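Local structure of bifunctional pinoresinol-lariciresinol reductase 1 (Thuja plicata, 1QYD) at residues G14-R19 and D198-Y203; V7-G12 and N22-L27; T153-N158 and I205-D210. The protein catalyses the NADPH-dependent, enantioselective reduction of (-)-pinoresinol to (-)-lariciresinol and of (-)-lariciresinol to (+)-secoisolariciresinol in lignan biosynthesis. One frame throughout, in Å; residues are numbered along the deposited sequence.

Interaction 1 (G14-R19 and D198-Y203); sequences GYIGKR and DDVGTY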
ATOM      1  N   GLY A  14      19.073  -7.056   3.064  1.00 16.79           N
ATOM      2  CA  GLY A  14      18.183  -7.764   2.154  1.00 14.93           C
ATOM      3  C   GLY A  14      18.906  -8.626   1.135  1.00 16.13           C
ATOM      4  O   GLY A  14      20.128  -8.770   1.160  1.00 14.86           O
ATOM      5  N   TYR A  15      18.121  -9.182   0.194  1.00 18.93           N
ATOM      6  CA  TYR A  15      18.594 -10.160  -0.795  1.00 13.01           C
ATOM      7  C   TYR A  15      19.551  -9.592  -1.800  1.00 10.44           C
ATOM      8  O   TYR A  15      20.682 -10.072  -1.747  1.00  9.18           O
ATOM      9  CB  TYR A  15      17.432 -10.819  -1.558  1.00 12.48           C
ATOM     10  CG  TYR A  15      16.016 -10.332  -1.196  1.00 30.99           C
ATOM     11  CD1 TYR A  15      15.454  -9.131  -1.710  1.00 30.31           C
ATOM     12  CD2 TYR A  15      15.218 -11.176  -0.406  1.00 38.47           C
ATOM     13  CE1 TYR A  15      14.114  -8.811  -1.450  1.00 27.56           C
ATOM     14  CE2 TYR A  15      13.883 -10.854  -0.142  1.00 35.75           C
ATOM     15  CZ  TYR A  15      13.342  -9.688  -0.669  1.00 36.05           C
ATOM     16  OH  TYR A  15      11.995  -9.481  -0.438  1.00 39.47           O
ATOM     17  N   ILE A  16      19.231  -8.622  -2.695  1.00 12.05           N
ATOM     18  CA  ILE A  16      20.272  -8.066  -3.574  1.00  5.91           C
ATOM     19  C   ILE A  16      21.234  -7.118  -2.826  1.00  8.26           C
ATOM     20  O   ILE A  16      22.415  -7.029  -3.176  1.00  6.95           O
ATOM     21  CB  ILE A  16      19.580  -7.362  -4.770  1.00  4.82           C
ATOM     22  CG1 ILE A  16      20.609  -6.933  -5.827  1.00  9.40           C
ATOM     23  CG2 ILE A  16      18.839  -6.128  -4.294  1.00 10.88           C
ATOM     24  CD1 ILE A  16      21.389  -8.076  -6.528  1.00  5.90           C
ATOM     25  N   GLY A  17      20.776  -6.470  -1.735  1.00  6.69           N
ATOM     26  CA  GLY A  17      21.566  -5.553  -0.926  1.00  7.00           C
ATOM     27  C   GLY A  17      22.884  -6.130  -0.439  1.00  9.02           C
ATOM     28  O   GLY A  17      23.897  -5.449  -0.513  1.00 11.92           O
ATOM     29  N   LYS A  18      22.899  -7.384   0.033  1.00  5.65           N
ATOM     30  CA  LYS A  18      24.109  -8.073   0.476  1.00  8.63           C
ATOM     31  C   LYS A  18      25.095  -8.247  -0.683  1.00  8.25           C
ATOM     32  O   LYS A  18      26.298  -8.423  -0.463  1.00 13.55           O
ATOM     33  CB  LYS A  18      23.842  -9.478   0.956  1.00 17.24           C
ATOM     34  CG  LYS A  18      22.816  -9.908   1.992  1.00 20.00           C
ATOM     35  CD  LYS A  18      22.335 -11.326   1.574  1.00 16.09           C
ATOM     36  CE  LYS A  18      21.364 -11.811   2.648  1.00 21.57           C
ATOM     37  NZ  LYS A  18      20.259 -12.560   2.084  1.00 19.80           N
ATOM     38  N   ARG A  19      24.590  -8.281  -1.921  1.00  3.66           N
ATOM     39  CA  ARG A  19      25.401  -8.416  -3.114  1.00  3.89           C
ATOM     40  C   ARG A  19      26.090  -7.136  -3.493  1.00  9.41           C
ATOM     41  O   ARG A  19      27.248  -7.154  -3.911  1.00 17.44           O
ATOM     42  CB  ARG A  19      24.558  -8.835  -4.260  1.00  4.69           C
ATOM     43  CG  ARG A  19      24.436 -10.339  -4.210  1.00 12.56           C
ATOM     44  CD  ARG A  19      23.433 -10.945  -3.255  1.00  8.32           C
ATOM     45  NE  ARG A  19      23.597 -12.364  -3.438  1.00 10.95           N
ATOM     46  CZ  ARG A  19      22.721 -13.281  -3.026  1.00 12.19           C
ATOM     47  NH1 ARG A  19      23.010 -14.558  -3.277  1.00 24.20           N
ATOM     48  NH2 ARG A  19      21.601 -12.981  -2.363  1.00  4.80           N
ATOM     49  N   ASP A 198      25.550 -11.636  -7.871  1.00  8.09           N
ATOM     50  CA  ASP A 198      26.828 -11.000  -7.741  1.00  7.96           C
ATOM     51  C   ASP A 198      27.134 -10.183  -8.985  1.00 11.55           C
ATOM     52  O   ASP A 198      27.801  -9.169  -8.840  1.00 13.93           O
ATOM     53  CB  ASP A 198      27.956 -11.994  -7.577  1.00  6.94           C
ATOM     54  CG  ASP A 198      27.999 -12.884  -6.344  1.00 19.10           C
ATOM     55  OD1 ASP A 198      29.041 -13.533  -6.222  1.00 26.24           O
ATOM     56  OD2 ASP A 198      27.052 -12.973  -5.546  1.00 18.73           O
ATOM     57  N   ASP A 199      26.727 -10.513 -10.217  1.00 17.57           N
ATOM     58  CA  ASP A 199      27.056  -9.644 -11.334  1.00 16.08           C
ATOM     59  C   ASP A 199      26.321  -8.320 -11.211  1.00 13.61           C
ATOM     60  O   ASP A 199      26.897  -7.316 -11.609  1.00 11.43           O
ATOM     61  CB  ASP A 199      26.681 -10.276 -12.656  1.00 15.51           C
ATOM     62  CG  ASP A 199      27.488 -11.495 -13.050  1.00 15.45           C
ATOM     63  OD1 ASP A 199      26.912 -12.290 -13.796  1.00 20.56           O
ATOM     64  OD2 ASP A 199      28.655 -11.634 -12.648  1.00 12.46           O
ATOM     65  N   VAL A 200      25.089  -8.309 -10.650  1.00 13.38           N
ATOM     66  CA  VAL A 200      24.290  -7.095 -10.361  1.00 11.36           C
ATOM     67  C   VAL A 200      24.925  -6.137  -9.318  1.00 11.31           C
ATOM     68  O   VAL A 200      24.864  -4.920  -9.431  1.00 14.94           O
ATOM     69  CB  VAL A 200      22.889  -7.530  -9.878  1.00 10.17           C
ATOM     70  CG1 VAL A 200      22.018  -6.324  -9.533  1.00 13.42           C
ATOM     71  CG2 VAL A 200      22.239  -8.351 -10.964  1.00  7.43           C
ATOM     72  N   GLY A 201      25.560  -6.660  -8.274  1.00  8.83           N
ATOM     73  CA  GLY A 201      26.233  -5.880  -7.279  1.00  2.00           C
ATOM     74  C   GLY A 201      27.467  -5.314  -7.900  1.00  5.26           C
ATOM     75  O   GLY A 201      27.651  -4.116  -7.805  1.00 13.91           O
ATOM     76  N   THR A 202      28.288  -6.125  -8.562  1.00  8.81           N
ATOM     77  CA  THR A 202      29.533  -5.695  -9.198  1.00  9.47           C
ATOM     78  C   THR A 202      29.294  -4.570 -10.200  1.00 16.74           C
ATOM     79  O   THR A 202      30.038  -3.591 -10.204  1.00 24.04           O
ATOM     80  CB  THR A 202      30.214  -6.850  -9.935  1.00  2.00           C
ATOM     81  OG1 THR A 202      30.519  -7.898  -9.008  1.00 20.00           O
ATOM     82  CG2 THR A 202      31.504  -6.379 -10.588  1.00  2.00           C
ATOM     83  N   TYR A 203      28.255  -4.679 -11.039  1.00 14.99           N
ATOM     84  CA  TYR A 203      27.940  -3.656 -12.006  1.00 14.73           C
ATOM     85  C   TYR A 203      27.339  -2.403 -11.377  1.00 23.38           C
ATOM     86  O   TYR A 203      27.406  -1.342 -12.018  1.00 27.58           O
ATOM     87  CB  TYR A 203      26.957  -4.201 -13.058  1.00 14.82           C
ATOM     88  CG  TYR A 203      27.598  -5.083 -14.113  1.00 14.51           C
ATOM     89  CD1 TYR A 203      27.047  -6.340 -14.415  1.00 15.42           C
ATOM     90  CD2 TYR A 203      28.764  -4.650 -14.747  1.00 16.95           C
ATOM     91  CE1 TYR A 203      27.663  -7.170 -15.341  1.00  8.22           C
ATOM     92  CE2 TYR A 203      29.379  -5.478 -15.673  1.00 15.03           C
ATOM     93  CZ  TYR A 203      28.829  -6.730 -15.958  1.00 13.98           C
ATOM     94  OH  TYR A 203      29.497  -7.543 -16.843  1.00 17.45           O
TER

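Interaction 2 (V7-G12 and N22-L27); sequences VLIVGG and NASISL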
ATOM      1  N   VAL A   7      30.310   4.952   0.296  1.00 15.18           N
ATOM      2  CA  VAL A   7      28.963   4.506   0.015  1.00 16.56           C
ATOM      3  C   VAL A   7      28.219   4.144   1.260  1.00 15.52           C
ATOM      4  O   VAL A   7      28.744   3.659   2.253  1.00 22.21           O
ATOM      5  CB  VAL A   7      28.951   3.303  -1.025  1.00 12.21           C
ATOM      6  CG1 VAL A   7      30.015   3.570  -2.109  1.00  7.44           C
ATOM      7  CG2 VAL A   7      29.214   1.970  -0.362  1.00 18.82           C
ATOM      8  N   LEU A   8      26.956   4.496   1.184  1.00 17.18           N
ATOM      9  CA  LEU A   8      26.042   4.224   2.261  1.00 15.47           C
ATOM     10  C   LEU A   8      25.014   3.288   1.660  1.00 15.04           C
ATOM     11  O   LEU A   8      24.382   3.654   0.667  1.00 14.06           O
ATOM     12  CB  LEU A   8      25.391   5.522   2.722  1.00 10.28           C
ATOM     13  CG  LEU A   8      24.351   5.486   3.845  1.00 15.37           C
ATOM     14  CD1 LEU A   8      24.880   4.773   5.083  1.00 17.14           C
ATOM     15  CD2 LEU A   8      24.056   6.906   4.281  1.00 18.61           C
ATOM     16  N   ILE A   9      24.893   2.073   2.218  1.00  9.78           N
ATOM     17  CA  ILE A   9      23.847   1.193   1.762  1.00 11.10           C
ATOM     18  C   ILE A   9      22.840   1.052   2.868  1.00 11.27           C
ATOM     19  O   ILE A   9      23.103   0.742   4.027  1.00 19.88           O
ATOM     20  CB  ILE A   9      24.393  -0.191   1.370  1.00 14.34           C
ATOM     21  CG1 ILE A   9      25.510  -0.017   0.372  1.00 11.00           C
ATOM     22  CG2 ILE A   9      23.319  -1.005   0.619  1.00 14.61           C
ATOM     23  CD1 ILE A   9      26.646  -0.968   0.602  1.00 12.17           C
ATOM     24  N   VAL A  10      21.651   1.383   2.430  1.00  6.31           N
ATOM     25  CA  VAL A  10      20.480   1.323   3.254  1.00  3.69           C
ATOM     26  C   VAL A  10      19.674   0.225   2.569  1.00  6.47           C
ATOM     27  O   VAL A  10      19.673   0.145   1.353  1.00  9.33           O
ATOM     28  CB  VAL A  10      19.934   2.788   3.243  1.00  4.14           C
ATOM     29  CG1 VAL A  10      20.116   3.539   1.931  1.00  2.00           C
ATOM     30  CG2 VAL A  10      18.476   2.690   3.573  1.00  8.68           C
ATOM     31  N   GLY A  11      19.052  -0.721   3.275  1.00  8.90           N
ATOM     32  CA  GLY A  11      18.408  -1.881   2.665  1.00  8.60           C
ATOM     33  C   GLY A  11      19.306  -3.142   2.607  1.00 10.90           C
ATOM     34  O   GLY A  11      18.836  -4.275   2.477  1.00 12.47           O
ATOM     35  N   GLY A  12      20.619  -2.959   2.774  1.00  9.10           N
ATOM     36  CA  GLY A  12      21.719  -3.940   2.713  1.00  3.64           C
ATOM     37  C   GLY A  12      21.728  -5.176   3.598  1.00  7.51           C
ATOM     38  O   GLY A  12      22.736  -5.901   3.577  1.00  5.71           O
ATOM     39  N   ASN A  22      28.774  -6.564  -0.442  1.00 18.50           N
ATOM     40  CA  ASN A  22      30.104  -7.135  -0.581  1.00 24.90           C
ATOM     41  C   ASN A  22      30.810  -6.634  -1.831  1.00 21.03           C
ATOM     42  O   ASN A  22      32.034  -6.642  -1.892  1.00 17.97           O
ATOM     43  CB  ASN A  22      30.074  -8.668  -0.620  1.00 35.04           C
ATOM     44  CG  ASN A  22      31.367  -9.238   0.014  1.00 45.33           C
ATOM     45  OD1 ASN A  22      32.509  -8.998  -0.416  1.00 47.34           O
ATOM     46  ND2 ASN A  22      31.221 -10.009   1.094  1.00 47.78           N
ATOM     47  N   ALA A  23      30.079  -6.141  -2.826  1.00 17.33           N
ATOM     48  CA  ALA A  23      30.701  -5.569  -4.011  1.00 16.97           C
ATOM     49  C   ALA A  23      31.492  -4.316  -3.654  1.00 20.20           C
ATOM     50  O   ALA A  23      32.647  -4.195  -4.047  1.00 23.95           O
ATOM     51  CB  ALA A  23      29.640  -5.193  -5.037  1.00 16.41           C
ATOM     52  N   SER A  24      30.878  -3.403  -2.881  1.00 16.34           N
ATOM     53  CA  SER A  24      31.488  -2.201  -2.349  1.00  7.72           C
ATOM     54  C   SER A  24      32.836  -2.466  -1.715  1.00 13.51           C
ATOM     55  O   SER A  24      33.894  -1.993  -2.136  1.00 15.86           O
ATOM     56  CB  SER A  24      30.588  -1.626  -1.318  1.00 12.06           C
ATOM     57  OG  SER A  24      29.606  -0.731  -1.777  1.00 20.31           O
ATOM     58  N   ILE A  25      32.766  -3.334  -0.697  1.00 18.47           N
ATOM     59  CA  ILE A  25      33.931  -3.708   0.075  1.00 17.09           C
ATOM     60  C   ILE A  25      34.937  -4.310  -0.899  1.00 17.04           C
ATOM     61  O   ILE A  25      35.945  -3.649  -1.121  1.00 22.19           O
ATOM     62  CB  ILE A  25      33.409  -4.644   1.228  1.00 14.00           C
ATOM     63  CG1 ILE A  25      32.398  -3.882   2.098  1.00 12.00           C
ATOM     64  CG2 ILE A  25      34.521  -5.025   2.183  1.00 10.51           C
ATOM     65  CD1 ILE A  25      31.790  -4.645   3.308  1.00 14.29           C
ATOM     66  N   SER A  26      34.685  -5.388  -1.643  1.00 23.60           N
ATOM     67  CA  SER A  26      35.674  -5.942  -2.584  1.00 26.70           C
ATOM     68  C   SER A  26      36.150  -5.090  -3.773  1.00 28.41           C
ATOM     69  O   SER A  26      37.189  -5.416  -4.349  1.00 30.53           O
ATOM     70  CB  SER A  26      35.165  -7.297  -3.144  1.00 25.01           C
ATOM     71  OG  SER A  26      33.852  -7.258  -3.670  1.00 23.41           O
ATOM     72  N   LEU A  27      35.454  -4.013  -4.188  1.00 26.68           N
ATOM     73  CA  LEU A  27      35.928  -3.145  -5.262  1.00 22.68           C
ATOM     74  C   LEU A  27      36.494  -1.852  -4.706  1.00 23.23           C
ATOM     75  O   LEU A  27      36.474  -0.826  -5.383  1.00 24.08           O
ATOM     76  CB  LEU A  27      34.813  -2.782  -6.234  1.00 19.28           C
ATOM     77  CG  LEU A  27      34.345  -3.849  -7.170  1.00 17.03           C
ATOM     78  CD1 LEU A  27      33.142  -3.344  -7.932  1.00  6.10           C
ATOM     79  CD2 LEU A  27      35.499  -4.252  -8.073  1.00 14.86           C
TER

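Interaction 3 (T153-N158 and I205-D210); sequences TYVSSN and IKSIDD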
ATOM      1  N   THR A 153      21.270   7.077 -11.100  1.00 26.21           N
ATOM      2  CA  THR A 153      21.560   5.987 -12.019  1.00 21.10           C
ATOM      3  C   THR A 153      20.496   5.012 -11.627  1.00 19.12           C
ATOM      4  O   THR A 153      20.404   4.657 -10.453  1.00 14.36           O
ATOM      5  CB  THR A 153      22.895   5.328 -11.787  1.00 16.67           C
ATOM      6  OG1 THR A 153      23.885   6.345 -11.809  1.00 13.78           O
ATOM      7  CG2 THR A 153      23.171   4.290 -12.849  1.00 17.71           C
ATOM      8  N   TYR A 154      19.633   4.651 -12.581  1.00 19.65           N
ATOM      9  CA  TYR A 154      18.606   3.661 -12.277  1.00 16.17           C
ATOM     10  C   TYR A 154      19.089   2.317 -12.796  1.00 11.22           C
ATOM     11  O   TYR A 154      19.249   2.089 -13.986  1.00  6.10           O
ATOM     12  CB  TYR A 154      17.302   4.061 -12.933  1.00 18.71           C
ATOM     13  CG  TYR A 154      16.772   5.389 -12.427  1.00 21.74           C
ATOM     14  CD1 TYR A 154      16.296   6.322 -13.333  1.00 24.10           C
ATOM     15  CD2 TYR A 154      16.737   5.674 -11.066  1.00 26.24           C
ATOM     16  CE1 TYR A 154      15.770   7.533 -12.889  1.00 28.17           C
ATOM     17  CE2 TYR A 154      16.220   6.890 -10.617  1.00 26.14           C
ATOM     18  CZ  TYR A 154      15.729   7.813 -11.531  1.00 23.87           C
ATOM     19  OH  TYR A 154      15.157   8.983 -11.088  1.00 26.40           O
ATOM     20  N   VAL A 155      19.430   1.433 -11.864  1.00 10.48           N
ATOM     21  CA  VAL A 155      19.979   0.135 -12.188  1.00  6.53           C
ATOM     22  C   VAL A 155      18.876  -0.870 -12.417  1.00  9.15           C
ATOM     23  O   VAL A 155      18.455  -1.541 -11.480  1.00  8.34           O
ATOM     24  CB  VAL A 155      20.909  -0.363 -11.065  1.00  8.47           C
ATOM     25  CG1 VAL A 155      22.346  -0.022 -11.402  1.00  2.00           C
ATOM     26  CG2 VAL A 155      20.545   0.312  -9.738  1.00 21.27           C
ATOM     27  N   SER A 156      18.366  -0.902 -13.671  1.00 13.35           N
ATOM     28  CA  SER A 156      17.375  -1.870 -14.166  1.00 13.43           C
ATOM     29  C   SER A 156      18.210  -3.066 -14.597  1.00  9.82           C
ATOM     30  O   SER A 156      19.002  -3.005 -15.535  1.00  8.63           O
ATOM     31  CB  SER A 156      16.663  -1.306 -15.342  1.00 16.08           C
ATOM     32  OG  SER A 156      15.560  -2.149 -15.517  1.00 18.83           O
ATOM     33  N   SER A 157      18.075  -4.143 -13.837  1.00  9.41           N
ATOM     34  CA  SER A 157      18.996  -5.257 -13.910  1.00  8.69           C
ATOM     35  C   SER A 157      18.399  -6.623 -14.246  1.00 10.56           C
ATOM     36  O   SER A 157      19.091  -7.619 -14.394  1.00  4.92           O
ATOM     37  CB  SER A 157      19.702  -5.262 -12.577  1.00  5.87           C
ATOM     38  OG  SER A 157      18.777  -5.558 -11.534  1.00  8.24           O
ATOM     39  N   ASN A 158      17.073  -6.644 -14.330  1.00 16.29           N
ATOM     40  CA  ASN A 158      16.225  -7.759 -14.757  1.00 19.04           C
ATOM     41  C   ASN A 158      16.014  -8.959 -13.827  1.00 20.16           C
ATOM     42  O   ASN A 158      15.642  -8.765 -12.664  1.00 26.48           O
ATOM     43  CB  ASN A 158      16.729  -8.223 -16.158  1.00 17.96           C
ATOM     44  CG  ASN A 158      16.637  -7.107 -17.212  1.00 23.68           C
ATOM     45  OD1 ASN A 158      17.625  -6.734 -17.870  1.00 24.33           O
ATOM     46  ND2 ASN A 158      15.439  -6.533 -17.366  1.00 11.66           N
ATOM     47  N   ILE A 205      28.367  -1.160  -8.327  1.00 14.53           N
ATOM     48  CA  ILE A 205      29.423  -0.378  -7.714  1.00 14.07           C
ATOM     49  C   ILE A 205      30.378   0.220  -8.750  1.00 16.72           C
ATOM     50  O   ILE A 205      31.094   1.194  -8.477  1.00 19.55           O
ATOM     51  CB  ILE A 205      30.122  -1.274  -6.655  1.00  5.01           C
ATOM     52  CG1 ILE A 205      29.320  -1.128  -5.396  1.00  4.14           C
ATOM     53  CG2 ILE A 205      31.495  -0.831  -6.229  1.00  2.00           C
ATOM     54  CD1 ILE A 205      27.986  -1.889  -5.433  1.00 19.27           C
ATOM     55  N   LYS A 206      30.356  -0.329  -9.968  1.00 15.55           N
ATOM     56  CA  LYS A 206      31.083   0.238 -11.104  1.00 15.16           C
ATOM     57  C   LYS A 206      30.335   1.394 -11.818  1.00 13.42           C
ATOM     58  O   LYS A 206      30.961   2.180 -12.523  1.00  8.41           O
ATOM     59  CB  LYS A 206      31.388  -0.875 -12.107  1.00 16.63           C
ATOM     60  CG  LYS A 206      32.309  -1.930 -11.501  1.00 12.31           C
ATOM     61  CD  LYS A 206      33.120  -2.596 -12.588  1.00  5.00           C
ATOM     62  CE  LYS A 206      34.199  -3.361 -11.878  1.00  2.00           C
ATOM     63  NZ  LYS A 206      35.382  -3.437 -12.684  1.00  2.00           N
ATOM     64  N   SER A 207      29.002   1.538 -11.690  1.00  9.97           N
ATOM     65  CA  SER A 207      28.282   2.668 -12.229  1.00  9.09           C
ATOM     66  C   SER A 207      28.544   3.932 -11.408  1.00 18.92           C
ATOM     67  O   SER A 207      28.754   5.006 -11.959  1.00 22.34           O
ATOM     68  CB  SER A 207      26.790   2.407 -12.224  1.00  2.00           C
ATOM     69  OG  SER A 207      26.249   2.089 -10.949  1.00  2.00           O
ATOM     70  N   ILE A 208      28.536   3.701 -10.088  1.00 23.34           N
ATOM     71  CA  ILE A 208      28.616   4.598  -8.951  1.00 23.41           C
ATOM     72  C   ILE A 208      29.234   5.955  -9.136  1.00 25.06           C
ATOM     73  O   ILE A 208      28.609   6.972  -8.836  1.00 27.47           O
ATOM     74  CB  ILE A 208      29.308   3.751  -7.846  1.00 25.38           C
ATOM     75  CG1 ILE A 208      28.186   3.163  -7.041  1.00 24.65           C
ATOM     76  CG2 ILE A 208      30.212   4.506  -6.899  1.00 25.15           C
ATOM     77  CD1 ILE A 208      28.664   2.486  -5.730  1.00 34.25           C
ATOM     78  N   ASP A 209      30.464   5.945  -9.637  1.00 27.78           N
ATOM     79  CA  ASP A 209      31.226   7.160  -9.867  1.00 21.84           C
ATOM     80  C   ASP A 209      31.347   7.529 -11.347  1.00 25.25           C
ATOM     81  O   ASP A 209      32.012   8.518 -11.654  1.00 30.81           O
ATOM     82  CB  ASP A 209      32.638   6.997  -9.291  1.00 21.28           C
ATOM     83  CG  ASP A 209      32.741   6.481  -7.863  1.00 19.94           C
ATOM     84  OD1 ASP A 209      32.042   6.976  -6.983  1.00 23.54           O
ATOM     85  OD2 ASP A 209      33.529   5.577  -7.624  1.00 16.94           O
ATOM     86  N   ASP A 210      30.735   6.804 -12.301  1.00 27.79           N
ATOM     87  CA  ASP A 210      30.927   7.043 -13.719  1.00 26.36           C
ATOM     88  C   ASP A 210      30.168   8.241 -14.285  1.00 28.05           C
ATOM     89  O   ASP A 210      28.966   8.378 -14.060  1.00 28.66           O
ATOM     90  CB  ASP A 210      30.540   5.781 -14.465  1.00 25.72           C
ATOM     91  CG  ASP A 210      31.568   5.505 -15.543  1.00 27.85           C
ATOM     92  OD1 ASP A 210      31.259   5.738 -16.706  1.00 22.34           O
ATOM     93  OD2 ASP A 210      32.680   5.079 -15.215  1.00 32.94           O
TER

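Interaction 1 (G14-R19 and D198-Y203)
Asp198, near the start of helix 197-207, faces the flank of Arg19 in helix 17-26. Although the Asp198 CB is directed away, the carboxylate returns far enough for OD2 to lie 3.9 Å from Arg19 CG and 4.1 Å from Arg19 NE. That is too long for a salt bridge: OD2 sits at the guanidinium edge, near its plane, with the two flat groups turned 53° apart. The bend of Arg19 at chi2 (80°) carries the guanidinium back along its own segment, where Arg19 NH2 donates to Tyr15 O at 3.1 Å. This bond is almost straight (173°), with the oxygen in the guanidinium plane, while the nitrogen stands above the Tyr15 carbonyl plane. Two residues on, Val200 has CG1 anti to its backbone N, and this methyl meets Ile16 CD1 at 3.5 Å. The two branched side chains cross at about a right angle, a buried apolar touch well suited to beta-branched residues. Gly201 then lets the backbones close in, its CA 3.7 Å from Arg19 O; a CB modelled on Gly201 would fall only 2.3 Å from Arg19 O, so any side chain would collide. Thr202 turns back to its own helix, its OG1 joining its N on Asp198 O from opposite faces. With a leucine in place of Arg19, Tyr15 O would probably lose its guanidinium donor and Asp198 the nearby positive charge. Dispersion and close backbone packing join the two segments beside the glycine-rich turn inferred to bind NADP(+), and Arg19 and Asp198 probably add a modest electrostatic attraction.

Interaction 2 (V7-G12 and N22-L27)
No flat side chain enters the contact of Ser24 with Val7 and Ile9; the flat group that matters is the backbone carbonyl of Asn22, half a turn earlier on the same helix. Ser26 N and Ser26 OG reach Asn22 O from opposite faces of its plane, the hydroxyl at 2.6 Å, so this oxygen is gripped twice. Ser26 thus spends its hydroxyl on its own helix near the helix's end, whereas Ser24 turns its side chain to the strand. Ser24 OG lies 3.1 Å from Val7 CG2, a tight approach of a hydroxyl to a methyl, and 3.8 Å from Ile9 CD1. Val7 and Ile9, alternate residues of the strand, both direct their CB atoms toward the helix. Val7 CG2 sits between the backbone N and the carbonyl carbon, and this placing brings the methyl up to the serine; Ile9 instead extends its longer CG1 branch to CD1. No hydrogen bond crosses. A small residue fits at Ser24 because its OG already lies so close to Val7 CG2 that a longer side chain would probably run into Val7, while branched apolar residues suit a buried strand. The contact lies inside the beta-alpha-beta unit of strand 7-10, helix 17-26 and strand 31-34: Val7, Ile9 and Ser24 all touch Thr31 of the neighbouring parallel strand, strand 79-82 pairs along the other edge of 7-10, and Ile205 of helix 197-207 packs against Ser24.

Interaction 3 (T153-N158 and I205-D210)
Thr153 and Ser207 meet through carbon: Thr153 CG2 is 4.1 Å from Ser207 CB, a loose van der Waals touch; both residues direct their CB toward the other segment. With Thr153 OG1 beside the backbone N (chi1 -54°), the methyl CG2 is the branch opposite that N and turns to the helix. Val155, two residues along, adds a more distant methyl-to-hydroxyl approach, its CG1 4.5 Å from Ser207 OG. Small and beta-branched residues suit this buried meeting of strand and helix.

No hydrogen bond joins the segments directly, but Arg111 and Thr213 each bond to both: Arg111 to Thr153 OG1 and Asp210 O, Thr213 to Thr153 OG1 and Ser207 O. Ser207 OG, placed between its own backbone N and carbonyl carbon, bonds back to Thr204 O, so a buried hydroxyl is satisfied within its helix and can lie beside methyls.

In the backbone, Asp210 N bonds to Ser207 O at 2.7 Å in a type I turn that takes the chain out of helix 197-207. On the strand, Val155 is the centre of an inverse gamma turn, with a weak Ser156 N to Tyr154 O bond of 3.1 Å. Charges lie outside the contact: Asp209 pairs with Lys3, and Lys206 with Glu299.

The arrangement is a helix end laid over parallel strands. Ser207 also touches Met218 of 217-219, the parallel neighbour of 154-156, and Leu113 of 111-113, the edge strand of the five-stranded sheet, consistent with one continuous sheet, as in the Rossmann-type domains of short-chain dehydrogenase/reductase relatives.

In the fold
Helix 197-207 runs through interactions 1 and 3, and helix 17-26 through interactions 1 and 2; the two helices, packed together, link the contacts, with strands 7-10 and 154-156 beneath them. Gly201 O rests on Ala23 CB at 3.6 Å, and Ser24 OG meets Ile205 CG1 at 3.7 Å. Val200 CG1 lies 3.9 Å from Ser157 OG, tying interaction 1 to segment 153-158. Centres of interactions 1 and 2 are 9 Å apart, those of 2 and 3 13 Å. Residues Gly11 to Gly17, inferred to bind NADP(+), fall partly in interactions 1 and 2. The side chain of Ile16 is about 9 Å from that of Lys138, the inferred proton acceptor, consistent with packing close to the probable cofactor site.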